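Long-range contact in putative hydrolase (Agrobacterium vitis, PDB 3LLC), which probably hydrolyses acyl thioesters and related esters, as an alpha/beta hydrolase resembling the acyl-protein thioesterase ABHD10: residues D21-I25 against R91-E95. Residues are numbered along the deposited sequence; the frame is centred on the assembly and turned at random. Where two conformers were deposited one is given.
Sequences DARSI and RWLEE
R23 reaches from its strand to two glutamates and a main-chain carbonyl of the helix, whose oxygens all lie at the edge of its guanidinium, close to the plane; both carboxylates are turned steeply across it. NE gives E95 OE2 a nearly straight bond of 2.8 Å, arriving on the anti side, somewhat out of the carboxylate plane. NH2 is shared: it forms a salt bridge with E94 OE1 at 2.9 Å, coming from above that carboxylate's plane, and donates to R91 O at 3.1 Å. That carbonyl also accepts the helical bond from E95 N, the two donors approaching from opposite faces of its plane. Arginine suits this place because its flat end can serve several acceptors at once, and glutamate because its chain is long enough to carry a carboxylate from the helix to R23. NH1 turns back to D21 O, 3.0 Å away, and a water links it to E94 OE1, so NE, NH1 and NH2 all have acceptors, which fixes the group's rotation.

Over one face lies the guanidinium of R91, stacked with centres 4.0 Å apart and planes at 24°. The two glutamates probably offset the repulsion between these like charges, and D21 OD1 adds a long salt bridge to R91 NH1. A second water accepts from R91 NH2 and donates only weakly to D21 O. A bend at chi3 (59°) turns the R91 guanidinium over that of R23. I25, branched and apolar, lays CD1 against E95 CD at 3.6 Å and also touches V16.

In the second shell, S75 OG hydrogen-bonds to E95 OE2, steadying the buried carboxylate. The contact joins strand 23-30, antiparallel to outermost strand 9-16 of the alpha/beta hydrolase sheet, to helix 89-103. V16 also touches R23, E94 and E95, while W92 and L93, pointing away from the strand, pack on helix 115-128.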
loop_
_atom_site.group_PDB
_atom_site.type_symbol
_atom_site.label_atom_id
_atom_site.label_comp_id
_atom_site.label_asym_id
_atom_site.label_seq_id
_atom_site.Cartn_x
_atom_site.Cartn_y
_atom_site.Cartn_z
ATOM N N ASP A 21 2.763 -8.639 -21.220
ATOM C CA ASP A 21 2.527 -8.156 -19.863
ATOM C C ASP A 21 3.725 -7.454 -19.211
ATOM O O ASP A 21 3.583 -6.958 -18.094
ATOM C CB ASP A 21 2.057 -9.313 -18.954
ATOM C CG ASP A 21 0.688 -9.867 -19.363
ATOM O OD1 ASP A 21 -0.209 -9.079 -19.722
ATOM O OD2 ASP A 21 0.509 -11.096 -19.315
ATOM N N ALA A 22 4.882 -7.429 -19.858
ATOM C CA ALA A 22 6.076 -6.803 -19.264
ATOM C C ALA A 22 5.842 -5.300 -19.086
ATOM O O ALA A 22 5.209 -4.658 -19.922
ATOM C CB ALA A 22 7.306 -7.058 -20.079
ATOM N N ARG A 23 6.303 -4.755 -17.972
ATOM C CA ARG A 23 6.287 -3.313 -17.762
ATOM C C ARG A 23 7.491 -2.888 -16.926
ATOM O O ARG A 23 7.964 -3.639 -16.065
ATOM C CB ARG A 23 4.968 -2.865 -17.097
ATOM C CG ARG A 23 4.673 -3.421 -15.702
ATOM C CD ARG A 23 3.737 -4.560 -15.764
ATOM N NE ARG A 23 3.272 -5.068 -14.475
ATOM C CZ ARG A 23 3.074 -6.358 -14.227
ATOM N NH1 ARG A 23 3.348 -7.272 -15.169
ATOM N NH2 ARG A 23 2.612 -6.750 -13.050
ATOM N N SER A 24 7.968 -1.674 -17.175
ATOM C CA SER A 24 9.097 -1.115 -16.423
ATOM C C SER A 24 8.594 -0.252 -15.252
ATOM O O SER A 24 7.787 0.679 -15.443
ATOM C CB SER A 24 10.021 -0.277 -17.322
ATOM O OG SER A 24 10.684 -1.018 -18.338
ATOM N N ILE A 25 9.079 -0.557 -14.044
ATOM C CA ILE A 25 8.709 0.130 -12.813
ATOM C C ILE A 25 9.840 1.077 -12.368
ATOM O O ILE A 25 11.023 0.679 -12.240
ATOM C CB ILE A 25 8.371 -0.931 -11.687
ATOM C CG1 ILE A 25 7.200 -1.800 -12.130
ATOM C CG2 ILE A 25 8.155 -0.253 -10.311
ATOM C CD1 ILE A 25 5.865 -1.016 -12.476
ATOM N N ARG A 91 -1.514 -7.466 -10.194
ATOM C CA ARG A 91 -0.380 -6.880 -10.933
ATOM C C ARG A 91 0.447 -5.915 -10.082
ATOM O O ARG A 91 1.693 -5.895 -10.167
ATOM C CB ARG A 91 -0.845 -6.171 -12.232
ATOM C CG ARG A 91 -1.127 -7.155 -13.348
ATOM C CD ARG A 91 -1.863 -6.549 -14.506
ATOM N NE ARG A 91 -1.212 -5.423 -15.186
ATOM C CZ ARG A 91 -0.299 -5.516 -16.158
ATOM N NH1 ARG A 91 0.183 -6.693 -16.562
ATOM N NH2 ARG A 91 0.156 -4.403 -16.731
ATOM N N TRP A 92 -0.234 -5.117 -9.250
ATOM C CA TRP A 92 0.443 -4.131 -8.407
ATOM C C TRP A 92 1.189 -4.813 -7.247
ATOM O O TRP A 92 2.286 -4.398 -6.882
ATOM C CB TRP A 92 -0.561 -3.071 -7.911
ATOM C CG TRP A 92 -1.055 -2.173 -9.064
ATOM C CD1 TRP A 92 -0.332 -1.778 -10.143
ATOM C CD2 TRP A 92 -2.359 -1.544 -9.212
ATOM N NE1 TRP A 92 -1.085 -0.955 -10.968
ATOM C CE2 TRP A 92 -2.322 -0.790 -10.417
ATOM C CE3 TRP A 92 -3.531 -1.553 -8.460
ATOM C CZ2 TRP A 92 -3.423 -0.036 -10.872
ATOM C CZ3 TRP A 92 -4.634 -0.825 -8.925
ATOM C CH2 TRP A 92 -4.570 -0.093 -10.124
ATOM N N LEU A 93 0.635 -5.914 -6.748
ATOM C CA LEU A 93 1.337 -6.754 -5.785
ATOM C C LEU A 93 2.580 -7.385 -6.418
ATOM O O LEU A 93 3.647 -7.414 -5.785
ATOM C CB LEU A 93 0.401 -7.857 -5.257
ATOM C CG LEU A 93 1.052 -8.978 -4.421
ATOM C CD1 LEU A 93 1.666 -8.406 -3.091
ATOM C CD2 LEU A 93 -0.031 -10.081 -4.089
ATOM N N GLU A 94 2.445 -7.915 -7.633
ATOM C CA GLU A 94 3.557 -8.512 -8.342
ATOM C C GLU A 94 4.723 -7.517 -8.475
ATOM O O GLU A 94 5.908 -7.877 -8.356
ATOM C CB GLU A 94 3.108 -8.976 -9.730
ATOM C CG GLU A 94 4.188 -9.691 -10.521
ATOM C CD GLU A 94 3.765 -10.109 -11.938
ATOM O OE1 GLU A 94 2.740 -9.605 -12.477
ATOM O OE2 GLU A 94 4.492 -10.938 -12.527
ATOM N N GLU A 95 4.378 -6.261 -8.723
ATOM C CA GLU A 95 5.390 -5.197 -8.840
ATOM C C GLU A 95 6.095 -4.914 -7.478
ATOM O O GLU A 95 7.325 -4.795 -7.413
ATOM C CB GLU A 95 4.716 -3.929 -9.407
ATOM C CG GLU A 95 4.274 -4.095 -10.873
ATOM C CD GLU A 95 3.137 -3.136 -11.312
ATOM O OE1 GLU A 95 2.955 -2.119 -10.609
ATOM O OE2 GLU A 95 2.495 -3.415 -12.365
HETATM O O HOH W 1 1.494 -4.535 -19.315
HETATM O O HOH W 2 2.452 -10.145 -15.129
#